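Local coordinates for hypothetical protein, IPT/TIG domain protein (PDB 4HW6), which is of unknown function but probably binds carbohydrate as an auxiliary nutrient-binding protein, built from an IPT/TIG domain and a six-bladed beta-propeller, at residues 148-151 and 152-156; 188-191 and 192-196; 211-214 and 215-218; 279-283 and 284-288; 301-304 and 305-308. One frame throughout, in Å; residues are numbered along the deposited sequence. Where two conformers were deposited one is given.

All five contacts are turns at strand ends in the propeller. Contact 4 is the most buried: two tryptophans and a histidine of its own hairpin pack there together with A287. Contacts 2 and 3 are partly buried; they belong to one antiparallel sheet, joined where D194 and M195 bond to R214 and F212. Contacts 1 and 5 are surface turns governed by polar caps, a serine hydroxyl in one and an asparagine amide in the other. Contact 1, in the preceding blade, still reaches contact 2 by packing P148 and Y156 on F189 and M195. Contact 5 is a loop between two strands of contact 4's sheet, and the D285-R304 salt bridge ties them.

Contact 1 of 5, residues 148-151 and 152-156; sequences PNSN and YDDLY
S150 lays its CB against the carboxylate of D154, 3.3 Å from OD2, and turns its hydroxyl in under the backbone of the residues that follow. The frame is a type I' beta turn, S150 to D153, at the tip of the hairpin that joins strands 143-146 and 154-158 of one propeller blade. N151 and Y152 fill the two central positions with positive phi, and the turn is closed by D153 N to S150 O at 3.0 Å, the donor standing 62° out of the carbonyl plane. With OG set between the backbone N and the carbonyl carbon (chi1 78°), S150 OG takes the N-H of D154 at 3.1 Å. A weak bond from D153 N to S150 OG, at 3.3 Å, adds to it. The same hydroxyl also bonds to D147 O, just before the turn. With alanine here the D154 N-H is likely to lose this acceptor and D147 O its hydroxyl partner, freeing the turn to shift against the strand. Next to it the Y152 ring crosses the N151 side chain at about a right angle and packs edge-to-face with F146. D153 OD1 forms salt bridges with K412 and R413, while D154 OD1 bonds to H166. A water bridges the N151 and D153 side chains, accepting from N151 ND2 at 2.7 Å and donating to D153 OD2 at 3.2 Å.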
loop_
_atom_site.group_PDB
_atom_site.type_symbol
_atom_site.label_atom_id
_atom_site.label_comp_id
_atom_site.label_asym_id
_atom_site.label_seq_id
_atom_site.Cartn_x
_atom_site.Cartn_y
_atom_site.Cartn_z
ATOM N N PRO A 148 -13.939 -0.645 2.155
ATOM C CA PRO A 148 -13.683 -1.135 3.528
ATOM C C PRO A 148 -14.494 -2.365 3.967
ATOM O O PRO A 148 -14.154 -2.998 4.979
ATOM C CB PRO A 148 -14.030 0.078 4.400
ATOM C CG PRO A 148 -15.058 0.799 3.607
ATOM C CD PRO A 148 -14.617 0.671 2.166
ATOM N N ASN A 149 -15.542 -2.716 3.219
ATOM C CA ASN A 149 -16.325 -3.910 3.492
ATOM C C ASN A 149 -16.009 -5.108 2.593
ATOM O O ASN A 149 -16.762 -6.080 2.599
ATOM C CB ASN A 149 -17.807 -3.568 3.401
ATOM C CG ASN A 149 -18.222 -2.578 4.460
ATOM O OD1 ASN A 149 -18.600 -1.442 4.164
ATOM N ND2 ASN A 149 -18.100 -2.987 5.713
ATOM N N SER A 150 -14.893 -5.032 1.860
ATOM C CA SER A 150 -14.501 -6.023 0.851
ATOM C C SER A 150 -13.358 -6.924 1.333
ATOM O O SER A 150 -12.919 -7.793 0.579
ATOM C CB SER A 150 -14.056 -5.315 -0.467
ATOM O OG SER A 150 -12.720 -4.749 -0.430
ATOM N N ASN A 151 -12.853 -6.695 2.552
ATOM C CA ASN A 151 -11.687 -7.451 3.068
ATOM C C ASN A 151 -10.509 -7.491 2.070
ATOM O O ASN A 151 -9.916 -8.546 1.792
ATOM C CB ASN A 151 -12.096 -8.867 3.461
ATOM C CG ASN A 151 -11.002 -9.606 4.215
ATOM O OD1 ASN A 151 -10.297 -9.023 5.037
ATOM N ND2 ASN A 151 -10.848 -10.884 3.924
ATOM N N TYR A 152 -10.199 -6.321 1.535
ATOM C CA TYR A 152 -9.081 -6.118 0.611
ATOM C C TYR A 152 -9.246 -6.836 -0.713
ATOM O O TYR A 152 -8.252 -7.121 -1.380
ATOM C CB TYR A 152 -7.722 -6.427 1.286
ATOM C CG TYR A 152 -7.514 -5.505 2.450
ATOM C CD1 TYR A 152 -7.006 -4.231 2.264
ATOM C CD2 TYR A 152 -7.920 -5.874 3.719
ATOM C CE1 TYR A 152 -6.875 -3.350 3.321
ATOM C CE2 TYR A 152 -7.803 -4.998 4.786
ATOM C CZ TYR A 152 -7.276 -3.746 4.574
ATOM O OH TYR A 152 -7.125 -2.875 5.608
ATOM N N ASP A 153 -10.492 -7.092 -1.108
ATOM C CA ASP A 153 -10.762 -7.747 -2.392
ATOM C C ASP A 153 -11.220 -6.800 -3.511
ATOM O O ASP A 153 -11.280 -7.211 -4.662
ATOM C CB ASP A 153 -11.754 -8.884 -2.237
ATOM C CG ASP A 153 -11.142 -10.120 -1.568
ATOM O OD1 ASP A 153 -9.898 -10.291 -1.567
ATOM O OD2 ASP A 153 -11.919 -10.921 -1.039
ATOM N N ASP A 154 -11.534 -5.558 -3.172
ATOM C CA ASP A 154 -11.937 -4.578 -4.170
ATOM C C ASP A 154 -11.232 -3.260 -3.952
ATOM O O ASP A 154 -11.446 -2.567 -2.942
ATOM C CB ASP A 154 -13.451 -4.403 -4.191
ATOM C CG ASP A 154 -14.171 -5.691 -4.497
ATOM O OD1 ASP A 154 -14.231 -6.116 -5.678
ATOM O OD2 ASP A 154 -14.626 -6.326 -3.527
ATOM N N LEU A 155 -10.360 -2.942 -4.899
ATOM C CA LEU A 155 -9.586 -1.701 -4.938
ATOM C C LEU A 155 -10.049 -0.861 -6.109
ATOM O O LEU A 155 -10.145 -1.341 -7.239
ATOM C CB LEU A 155 -8.117 -2.006 -5.143
ATOM C CG LEU A 155 -7.165 -0.842 -5.305
ATOM C CD1 LEU A 155 -7.061 -0.072 -3.988
ATOM C CD2 LEU A 155 -5.795 -1.382 -5.721
ATOM N N TYR A 156 -10.351 0.399 -5.841
ATOM C CA TYR A 156 -10.860 1.303 -6.861
ATOM C C TYR A 156 -9.903 2.457 -7.044
ATOM O O TYR A 156 -9.202 2.860 -6.107
ATOM C CB TYR A 156 -12.220 1.871 -6.445
ATOM C CG TYR A 156 -13.301 0.841 -6.305
ATOM C CD1 TYR A 156 -14.092 0.482 -7.390
ATOM C CD2 TYR A 156 -13.545 0.224 -5.088
ATOM C CE1 TYR A 156 -15.092 -0.459 -7.277
ATOM C CE2 TYR A 156 -14.543 -0.738 -4.965
ATOM C CZ TYR A 156 -15.319 -1.059 -6.060
ATOM O OH TYR A 156 -16.307 -2.005 -5.970
HETATM O O HOH W 1 -12.419 -11.873 1.979
#

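Contact 2 of 5, residues 188-191 and 192-196; sequences NFTL and NGDMV
Strands 184-189 and 195-199 run antiparallel here, with N188 and V196 as a hydrogen-bonded pair (V196 N to N188 O 2.8 Å) and F189 opposite M195 as the non-hydrogen-bonded pair. F189 and M195, a selenomethionine, lie side by side and point the same way: CE2 of F189 rests 3.8 Å from CB of M195, and CZ of F189 meets the methyl CE. At the ring's edge, in its plane, comes G193 O. Y156 and F218 pack on this apolar patch too. Cutting the F189 ring back to an alanine is likely to strip M195 of its cross-strand neighbour and open a gap beside Y156. On the other face T190 CG2 presses on V196 CG2 at 3.5 Å, tighter than usual. The hydroxyl of T190 turns back into the loop (chi1 68°), where OG1 accepts the N-H of D194 at 3.1 Å and, weakly, that of N192; a water links T190 OG1 to D194 OD2, whose other oxygen is taken by R214 N. T190 N bonds to D194 O and G193 N to T190 O, with G193 at positive phi: a type I turn plus G1 bulge, a common way to close a beta hairpin, here within a propeller blade.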
loop_
_atom_site.group_PDB
_atom_site.type_symbol
_atom_site.label_atom_id
_atom_site.label_comp_id
_atom_site.label_asym_id
_atom_site.label_seq_id
_atom_site.Cartn_x
_atom_site.Cartn_y
_atom_site.Cartn_z
ATOM N N ASN A 188 -13.863 7.971 -1.838
ATOM C CA ASN A 188 -13.828 7.500 -0.463
ATOM C C ASN A 188 -15.109 6.714 -0.214
ATOM O O ASN A 188 -15.883 6.497 -1.142
ATOM C CB ASN A 188 -13.687 8.685 0.514
ATOM C CG ASN A 188 -12.959 8.314 1.783
ATOM O OD1 ASN A 188 -13.114 7.196 2.326
ATOM N ND2 ASN A 188 -12.149 9.246 2.279
ATOM N N PHE A 189 -15.312 6.258 1.016
ATOM C CA PHE A 189 -16.520 5.554 1.399
ATOM C C PHE A 189 -17.103 6.145 2.674
ATOM O O PHE A 189 -16.367 6.518 3.611
ATOM C CB PHE A 189 -16.225 4.064 1.593
ATOM C CG PHE A 189 -15.872 3.355 0.313
ATOM C CD1 PHE A 189 -14.605 3.416 -0.205
ATOM C CD2 PHE A 189 -16.818 2.629 -0.368
ATOM C CE1 PHE A 189 -14.308 2.803 -1.410
ATOM C CE2 PHE A 189 -16.522 2.008 -1.555
ATOM C CZ PHE A 189 -15.261 2.088 -2.078
ATOM N N THR A 190 -18.418 6.199 2.720
ATOM C CA THR A 190 -19.114 6.694 3.901
ATOM C C THR A 190 -19.085 5.619 5.001
ATOM O O THR A 190 -18.670 4.484 4.765
ATOM C CB THR A 190 -20.568 7.070 3.586
ATOM O OG1 THR A 190 -21.329 5.886 3.285
ATOM C CG2 THR A 190 -20.666 8.056 2.406
ATOM N N LEU A 191 -19.538 5.979 6.199
ATOM C CA LEU A 191 -19.620 5.013 7.301
ATOM C C LEU A 191 -20.598 3.880 6.975
ATOM O O LEU A 191 -20.437 2.777 7.494
ATOM C CB LEU A 191 -19.995 5.697 8.609
ATOM C CG LEU A 191 -18.983 6.729 9.135
ATOM C CD1 LEU A 191 -19.397 7.199 10.524
ATOM C CD2 LEU A 191 -17.550 6.195 9.110
ATOM N N ASN A 192 -21.582 4.137 6.111
ATOM C CA ASN A 192 -22.506 3.077 5.706
ATOM C C ASN A 192 -21.940 2.218 4.563
ATOM O O ASN A 192 -22.538 1.226 4.175
ATOM C CB ASN A 192 -23.875 3.673 5.368
ATOM C CG ASN A 192 -24.620 4.148 6.610
ATOM O OD1 ASN A 192 -24.398 3.640 7.712
ATOM N ND2 ASN A 192 -25.502 5.125 6.440
ATOM N N GLY A 193 -20.773 2.589 4.048
ATOM C CA GLY A 193 -20.094 1.825 3.020
ATOM C C GLY A 193 -20.469 2.259 1.613
ATOM O O GLY A 193 -20.100 1.588 0.653
ATOM N N ASP A 194 -21.202 3.370 1.477
ATOM C CA ASP A 194 -21.503 3.905 0.141
ATOM C C ASP A 194 -20.250 4.587 -0.426
ATOM O O ASP A 194 -19.412 5.100 0.320
ATOM C CB ASP A 194 -22.683 4.868 0.187
ATOM C CG ASP A 194 -23.983 4.186 0.606
ATOM O OD1 ASP A 194 -24.306 3.083 0.098
ATOM O OD2 ASP A 194 -24.686 4.767 1.462
HETATM N N MSE A 195 -20.103 4.565 -1.744
HETATM C CA MSE A 195 -18.907 5.131 -2.379
HETATM C C MSE A 195 -19.117 6.606 -2.713
HETATM O O MSE A 195 -20.073 6.932 -3.372
HETATM C CB MSE A 195 -18.614 4.366 -3.664
HETATM C CG MSE A 195 -17.332 4.763 -4.356
HETATM SE SE MSE A 195 -17.276 3.924 -6.137
HETATM C CE MSE A 195 -16.888 2.114 -5.562
ATOM N N VAL A 196 -18.213 7.470 -2.265
ATOM C CA VAL A 196 -18.238 8.902 -2.556
ATOM C C VAL A 196 -17.251 9.190 -3.671
ATOM O O VAL A 196 -16.136 8.671 -3.660
ATOM C CB VAL A 196 -17.805 9.721 -1.303
ATOM C CG1 VAL A 196 -17.973 11.220 -1.526
ATOM C CG2 VAL A 196 -18.590 9.274 -0.084
HETATM O O HOH W 2 -23.888 6.721 3.132
#

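Contact 3 of 5, residues 211-214 and 215-218; sequences LFTR and ASGF
F218, R214 and T213 carry this turn. The F218 ring folds back against the chain that leads into it: CE1 sits 3.6 Å from CA of R214, and CD1 meets F212 O, which lies at the ring's edge in its plane. R214 runs beside the ring and points the same way. Its side chain leaves with CG opposite the backbone N (chi1 -175°) and stays extended, and its guanidinium, planes only 20° from the ring's, goes on toward N149. T213 supplies the hub. Its carbonyl O takes two N-H groups from opposite faces of its plane, F218 N at 2.8 Å and S216 N at 3.3 Å. Together with G217 N to R214 O at 2.9 Å, the first of these gives the paired bonds of a Schellman motif, and G217 sits in the positive-phi position that goes with it. Across the turn T213 OG1 and S216 OG approach to 2.7 Å, the serine hydroxyl also bonding to E220 N. F212 CB and F218 CB touch at 4.1 Å. The turn joins strand 207-212 to strand 221-226, the outer strand of its sheet, and F218 lies on M195 of strand 195-199, the neighbour of 207-212 in that sheet.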
loop_
_atom_site.group_PDB
_atom_site.type_symbol
_atom_site.label_atom_id
_atom_site.label_comp_id
_atom_site.label_asym_id
_atom_site.label_seq_id
_atom_site.Cartn_x
_atom_site.Cartn_y
_atom_site.Cartn_z
ATOM N N LEU A 211 -22.610 10.102 -4.921
ATOM C CA LEU A 211 -22.598 8.861 -4.150
ATOM C C LEU A 211 -23.054 7.706 -5.031
ATOM O O LEU A 211 -24.034 7.842 -5.777
ATOM C CB LEU A 211 -23.526 9.015 -2.940
ATOM C CG LEU A 211 -23.630 7.860 -1.939
ATOM C CD1 LEU A 211 -23.852 8.400 -0.529
ATOM C CD2 LEU A 211 -24.756 6.916 -2.329
ATOM N N PHE A 212 -22.364 6.559 -4.937
ATOM C CA PHE A 212 -22.828 5.321 -5.567
ATOM C C PHE A 212 -23.189 4.362 -4.438
ATOM O O PHE A 212 -22.367 4.099 -3.547
ATOM C CB PHE A 212 -21.760 4.699 -6.469
ATOM C CG PHE A 212 -21.426 5.532 -7.676
ATOM C CD1 PHE A 212 -20.495 6.584 -7.588
ATOM C CD2 PHE A 212 -22.029 5.288 -8.886
ATOM C CE1 PHE A 212 -20.208 7.363 -8.693
ATOM C CE2 PHE A 212 -21.738 6.070 -10.003
ATOM C CZ PHE A 212 -20.835 7.103 -9.902
ATOM N N THR A 213 -24.417 3.850 -4.450
ATOM C CA THR A 213 -24.927 3.142 -3.270
ATOM C C THR A 213 -24.416 1.709 -3.197
ATOM O O THR A 213 -24.435 0.972 -4.182
ATOM C CB THR A 213 -26.469 3.111 -3.223
ATOM O OG1 THR A 213 -26.965 2.343 -4.318
ATOM C CG2 THR A 213 -27.051 4.517 -3.289
ATOM N N ARG A 214 -23.973 1.317 -2.010
ATOM C CA ARG A 214 -23.542 -0.061 -1.743
ATOM C C ARG A 214 -24.671 -1.069 -2.015
ATOM O O ARG A 214 -24.428 -2.142 -2.563
ATOM C CB ARG A 214 -23.074 -0.184 -0.293
ATOM C CG ARG A 214 -22.492 -1.543 0.098
ATOM C CD ARG A 214 -22.256 -1.568 1.605
ATOM N NE ARG A 214 -21.743 -2.851 2.072
ATOM C CZ ARG A 214 -21.776 -3.266 3.342
ATOM N NH1 ARG A 214 -22.282 -2.496 4.303
ATOM N NH2 ARG A 214 -21.284 -4.457 3.661
ATOM N N ALA A 215 -25.897 -0.694 -1.651
ATOM C CA ALA A 215 -27.069 -1.561 -1.806
ATOM C C ALA A 215 -27.364 -1.944 -3.260
ATOM O O ALA A 215 -27.938 -2.997 -3.505
ATOM C CB ALA A 215 -28.291 -0.918 -1.170
ATOM N N SER A 216 -26.960 -1.105 -4.214
ATOM C CA SER A 216 -27.103 -1.391 -5.639
ATOM C C SER A 216 -25.849 -2.012 -6.249
ATOM O O SER A 216 -25.727 -2.088 -7.472
ATOM C CB SER A 216 -27.418 -0.088 -6.391
ATOM O OG SER A 216 -26.296 0.778 -6.354
ATOM N N GLY A 217 -24.890 -2.423 -5.428
ATOM C CA GLY A 217 -23.585 -2.842 -5.950
ATOM C C GLY A 217 -22.839 -1.695 -6.626
ATOM O O GLY A 217 -22.063 -1.900 -7.576
ATOM N N PHE A 218 -23.089 -0.480 -6.135
ATOM C CA PHE A 218 -22.460 0.746 -6.642
ATOM C C PHE A 218 -22.880 1.135 -8.051
ATOM O O PHE A 218 -22.206 1.924 -8.682
ATOM C CB PHE A 218 -20.937 0.679 -6.544
ATOM C CG PHE A 218 -20.446 0.349 -5.174
ATOM C CD1 PHE A 218 -20.681 1.211 -4.116
ATOM C CD2 PHE A 218 -19.793 -0.855 -4.920
ATOM C CE1 PHE A 218 -20.241 0.912 -2.845
ATOM C CE2 PHE A 218 -19.367 -1.166 -3.647
ATOM C CZ PHE A 218 -19.594 -0.284 -2.602
#

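Contact 4 of 5, residues 279-283 and 284-288; sequences VWHPT and GDWAY. With EDO (1,2-ethanediol), chain F.
H281 lies across W286 at the turn end of the hairpin between strands 276-280 and 286-291. The CB of H281 stands over the centre of the six-membered ring of W286, a CH-pi contact 4.0 Å from the centroid and 10° off the normal. A chi1 of -169° carries the imidazole along the indole, at 34° to its plane, and H281 CD2 comes 3.3 Å from W286 CZ2. ND1 of H281 turns back to the turn, receiving the N-H of T283 at 3.2 Å and hydrogen-bonded to T283 OG1 at 2.9 Å. H281 CE1 meets C2 of a 1,2-ethanediol at 3.5 Å, and at the tip NE2 bonds to D353. The backbone supports the pair: H281 N bonds to W286 O, and G284 N to H281 O closes a type I turn whose fourth residue, G284, has positive phi. T283 OG1 accepts the N-H of D285. On the opposite face of the sheet A287 CB packs over W280, 3.8 Å from the centroid of its six-membered ring. W286 also meets R299 in a cation-pi contact. The diol is probably from the crystallisation liquor. The indole N-H of W286 donates to its O1, NE1 to O1 2.8 Å, and the D285 carboxylate accepts from its O2 through OD2, a donor and an acceptor placed to hold a small hydroxylated molecule.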
loop_
_atom_site.group_PDB
_atom_site.type_symbol
_atom_site.label_atom_id
_atom_site.label_comp_id
_atom_site.label_asym_id
_atom_site.label_seq_id
_atom_site.Cartn_x
_atom_site.Cartn_y
_atom_site.Cartn_z
ATOM N N VAL A 279 -6.583 13.589 4.545
ATOM C CA VAL A 279 -6.640 12.219 5.034
ATOM C C VAL A 279 -6.765 12.227 6.563
ATOM O O VAL A 279 -5.880 12.739 7.264
ATOM C CB VAL A 279 -5.381 11.379 4.652
ATOM C CG1 VAL A 279 -5.627 9.925 4.997
ATOM C CG2 VAL A 279 -4.984 11.542 3.174
ATOM N N TRP A 280 -7.852 11.653 7.074
ATOM C CA TRP A 280 -8.062 11.523 8.512
ATOM C C TRP A 280 -7.102 10.490 9.115
ATOM O O TRP A 280 -6.914 9.390 8.578
ATOM C CB TRP A 280 -9.523 11.165 8.847
ATOM C CG TRP A 280 -10.431 12.326 8.702
ATOM C CD1 TRP A 280 -11.258 12.593 7.649
ATOM C CD2 TRP A 280 -10.495 13.446 9.565
ATOM N NE1 TRP A 280 -11.908 13.793 7.848
ATOM C CE2 TRP A 280 -11.424 14.356 9.004
ATOM C CE3 TRP A 280 -9.863 13.774 10.771
ATOM C CZ2 TRP A 280 -11.738 15.564 9.620
ATOM C CZ3 TRP A 280 -10.155 14.990 11.358
ATOM C CH2 TRP A 280 -11.095 15.863 10.785
ATOM N N HIS A 281 -6.506 10.835 10.255
ATOM C CA HIS A 281 -5.835 9.837 11.059
ATOM C C HIS A 281 -6.862 8.791 11.464
ATOM O O HIS A 281 -8.019 9.123 11.670
ATOM C CB HIS A 281 -5.224 10.456 12.310
ATOM C CG HIS A 281 -4.296 9.543 13.053
ATOM N ND1 HIS A 281 -4.703 8.745 14.105
ATOM C CD2 HIS A 281 -2.969 9.315 12.897
ATOM C CE1 HIS A 281 -3.659 8.068 14.559
ATOM N NE2 HIS A 281 -2.598 8.391 13.835
ATOM N N PRO A 282 -6.440 7.511 11.582
ATOM C CA PRO A 282 -7.436 6.496 11.894
ATOM C C PRO A 282 -8.204 6.740 13.193
ATOM O O PRO A 282 -9.357 6.338 13.306
ATOM C CB PRO A 282 -6.606 5.212 11.959
ATOM C CG PRO A 282 -5.518 5.454 10.970
ATOM C CD PRO A 282 -5.174 6.917 11.125
ATOM N N THR A 283 -7.593 7.407 14.165
ATOM C CA THR A 283 -8.302 7.762 15.406
ATOM C C THR A 283 -9.412 8.805 15.221
ATOM O O THR A 283 -10.313 8.921 16.062
ATOM C CB THR A 283 -7.343 8.358 16.457
ATOM O OG1 THR A 283 -6.753 9.556 15.940
ATOM C CG2 THR A 283 -6.252 7.367 16.832
ATOM N N GLY A 284 -9.318 9.600 14.166
ATOM C CA GLY A 284 -10.209 10.747 13.955
ATOM C C GLY A 284 -9.837 11.988 14.747
ATOM O O GLY A 284 -10.574 12.972 14.722
ATOM N N ASP A 285 -8.693 11.964 15.447
ATOM C CA ASP A 285 -8.299 13.085 16.275
ATOM C C ASP A 285 -7.843 14.293 15.453
ATOM O O ASP A 285 -7.867 15.428 15.942
ATOM C CB ASP A 285 -7.180 12.683 17.252
ATOM C CG ASP A 285 -7.640 11.714 18.324
ATOM O OD1 ASP A 285 -8.853 11.509 18.474
ATOM O OD2 ASP A 285 -6.777 11.155 19.033
ATOM N N TRP A 286 -7.394 14.027 14.233
ATOM C CA TRP A 286 -6.845 15.034 13.358
ATOM C C TRP A 286 -6.690 14.471 11.956
ATOM O O TRP A 286 -6.815 13.272 11.761
ATOM C CB TRP A 286 -5.508 15.545 13.881
ATOM C CG TRP A 286 -4.463 14.507 14.175
ATOM C CD1 TRP A 286 -4.210 13.940 15.377
ATOM C CD2 TRP A 286 -3.502 13.952 13.254
ATOM N NE1 TRP A 286 -3.158 13.045 15.279
ATOM C CE2 TRP A 286 -2.694 13.050 13.993
ATOM C CE3 TRP A 286 -3.217 14.163 11.907
ATOM C CZ2 TRP A 286 -1.635 12.340 13.422
ATOM C CZ3 TRP A 286 -2.130 13.431 11.320
ATOM C CH2 TRP A 286 -1.375 12.531 12.099
ATOM N N ALA A 287 -6.475 15.360 10.995
ATOM C CA ALA A 287 -6.227 14.980 9.594
ATOM C C ALA A 287 -4.968 15.661 9.096
ATOM O O ALA A 287 -4.636 16.734 9.547
ATOM C CB ALA A 287 -7.402 15.390 8.708
ATOM N N TYR A 288 -4.309 15.062 8.122
ATOM C CA TYR A 288 -3.365 15.783 7.296
ATOM C C TYR A 288 -4.063 16.431 6.113
ATOM O O TYR A 288 -4.984 15.862 5.511
ATOM C CB TYR A 288 -2.254 14.876 6.778
ATOM C CG TYR A 288 -1.170 14.531 7.779
ATOM C CD1 TYR A 288 -0.616 15.481 8.620
ATOM C CD2 TYR A 288 -0.689 13.243 7.868
ATOM C CE1 TYR A 288 0.389 15.141 9.543
ATOM C CE2 TYR A 288 0.302 12.890 8.772
ATOM C CZ TYR A 288 0.838 13.834 9.606
ATOM O OH TYR A 288 1.803 13.502 10.523
HETATM C C1 EDO F . -2.036 10.452 17.375
HETATM O O1 EDO F . -1.806 11.867 17.375
HETATM C C2 EDO F . -3.532 10.161 17.343
HETATM O O2 EDO F . -4.208 10.896 18.375
#

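Contact 5 of 5, residues 301-304 and 305-308; sequences DYNR and ETGK
The Y302 ring leans on G307, its CE1 3.5 Å from the glycine O and its OH 3.7 Å from the glycine CA; H236 meets the ring at about 45°, and the hydroxyl bonds to N239. The second flat group, the amide of N303, is turned into the loop, where the T306 side chain crosses it at about a right angle with OG1 3.2 Å from CG. The extended first torsion of N303 (chi1 180°) brings OD1 beneath two successive N-H groups. T306 N reaches N303 OD1 almost straight at 2.9 Å, though from 55° above the amide's carbonyl plane; E305 N, at 2.8 Å from the same OD1, makes a weak bond that fits an Asx turn. One amide oxygen thus takes both N-H groups. T306 answers with an ST turn of its own, OG1 accepting from K308 N at 3.2 Å. R304 takes no part in this cap: its guanidinium points across to the neighbouring hairpin, forming a salt bridge with D285 and a bond to Q238. The backbone ring is closed by N303 N to K308 O, at 2.9 Å and nearly straight, and by G307 N to N303 O. G307 and K308 thus both face N303, with G307 at positive phi: a G1 beta bulge, closing the loop between strands 296-301 and 313-315 at the surface of the propeller.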
loop_
_atom_site.group_PDB
_atom_site.type_symbol
_atom_site.label_atom_id
_atom_site.label_comp_id
_atom_site.label_asym_id
_atom_site.label_seq_id
_atom_site.Cartn_x
_atom_site.Cartn_y
_atom_site.Cartn_z
ATOM N N ASP A 301 -6.464 19.724 13.560
ATOM C CA ASP A 301 -6.970 18.992 14.705
ATOM C C ASP A 301 -8.493 19.034 14.771
ATOM O O ASP A 301 -9.115 20.020 14.362
ATOM C CB ASP A 301 -6.393 19.572 16.003
ATOM C CG ASP A 301 -4.890 19.292 16.173
ATOM O OD1 ASP A 301 -4.429 18.206 15.816
ATOM O OD2 ASP A 301 -4.175 20.163 16.691
ATOM N N TYR A 302 -9.066 17.954 15.297
ATOM C CA TYR A 302 -10.510 17.811 15.506
ATOM C C TYR A 302 -10.808 17.823 16.991
ATOM O O TYR A 302 -10.234 17.037 17.749
ATOM C CB TYR A 302 -11.016 16.521 14.838
ATOM C CG TYR A 302 -12.479 16.253 15.029
ATOM C CD1 TYR A 302 -13.432 16.968 14.316
ATOM C CD2 TYR A 302 -12.917 15.272 15.902
ATOM C CE1 TYR A 302 -14.772 16.734 14.487
ATOM C CE2 TYR A 302 -14.262 15.017 16.078
ATOM C CZ TYR A 302 -15.192 15.749 15.361
ATOM O OH TYR A 302 -16.526 15.482 15.556
ATOM N N ASN A 303 -11.683 18.739 17.417
ATOM C CA ASN A 303 -12.111 18.807 18.805
ATOM C C ASN A 303 -13.371 17.983 18.936
ATOM O O ASN A 303 -14.413 18.353 18.390
ATOM C CB ASN A 303 -12.381 20.258 19.222
ATOM C CG ASN A 303 -12.838 20.388 20.677
ATOM O OD1 ASN A 303 -13.672 19.618 21.175
ATOM N ND2 ASN A 303 -12.287 21.375 21.368
ATOM N N ARG A 304 -13.288 16.885 19.672
ATOM C CA ARG A 304 -14.425 15.968 19.794
ATOM C C ARG A 304 -15.619 16.522 20.503
ATOM O O ARG A 304 -16.746 16.167 20.175
ATOM C CB ARG A 304 -14.039 14.730 20.562
ATOM C CG ARG A 304 -13.260 13.819 19.707
ATOM C CD ARG A 304 -13.186 12.443 20.294
ATOM N NE ARG A 304 -12.199 11.836 19.450
ATOM C CZ ARG A 304 -12.443 11.286 18.272
ATOM N NH1 ARG A 304 -13.682 11.151 17.811
ATOM N NH2 ARG A 304 -11.425 10.827 17.578
ATOM N N GLU A 305 -15.373 17.356 21.501
ATOM C CA GLU A 305 -16.462 17.924 22.279
ATOM C C GLU A 305 -17.259 18.929 21.443
ATOM O O GLU A 305 -18.476 18.862 21.400
ATOM C CB GLU A 305 -15.930 18.573 23.562
ATOM C CG GLU A 305 -15.242 17.590 24.498
ATOM C CD GLU A 305 -15.086 18.131 25.911
ATOM O OE1 GLU A 305 -15.085 19.372 26.088
ATOM O OE2 GLU A 305 -14.967 17.313 26.848
ATOM N N THR A 306 -16.567 19.850 20.771
ATOM C CA THR A 306 -17.241 20.884 19.993
ATOM C C THR A 306 -17.554 20.420 18.587
ATOM O O THR A 306 -18.407 21.000 17.905
ATOM C CB THR A 306 -16.418 22.185 19.892
ATOM O OG1 THR A 306 -15.230 21.935 19.151
ATOM C CG2 THR A 306 -16.073 22.760 21.304
ATOM N N GLY A 307 -16.828 19.405 18.111
ATOM C CA GLY A 307 -16.981 18.936 16.745
ATOM C C GLY A 307 -16.323 19.875 15.732
ATOM O O GLY A 307 -16.568 19.759 14.544
ATOM N N LYS A 308 -15.517 20.812 16.204
ATOM C CA LYS A 308 -14.915 21.816 15.339
ATOM C C LYS A 308 -13.464 21.551 15.027
ATOM O O LYS A 308 -12.738 20.930 15.817
ATOM C CB LYS A 308 -15.067 23.210 15.955
ATOM C CG LYS A 308 -16.537 23.646 16.002
ATOM C CD LYS A 308 -16.683 25.115 16.343
ATOM C CE LYS A 308 -18.153 25.519 16.319
ATOM N NZ LYS A 308 -18.368 26.885 16.881
#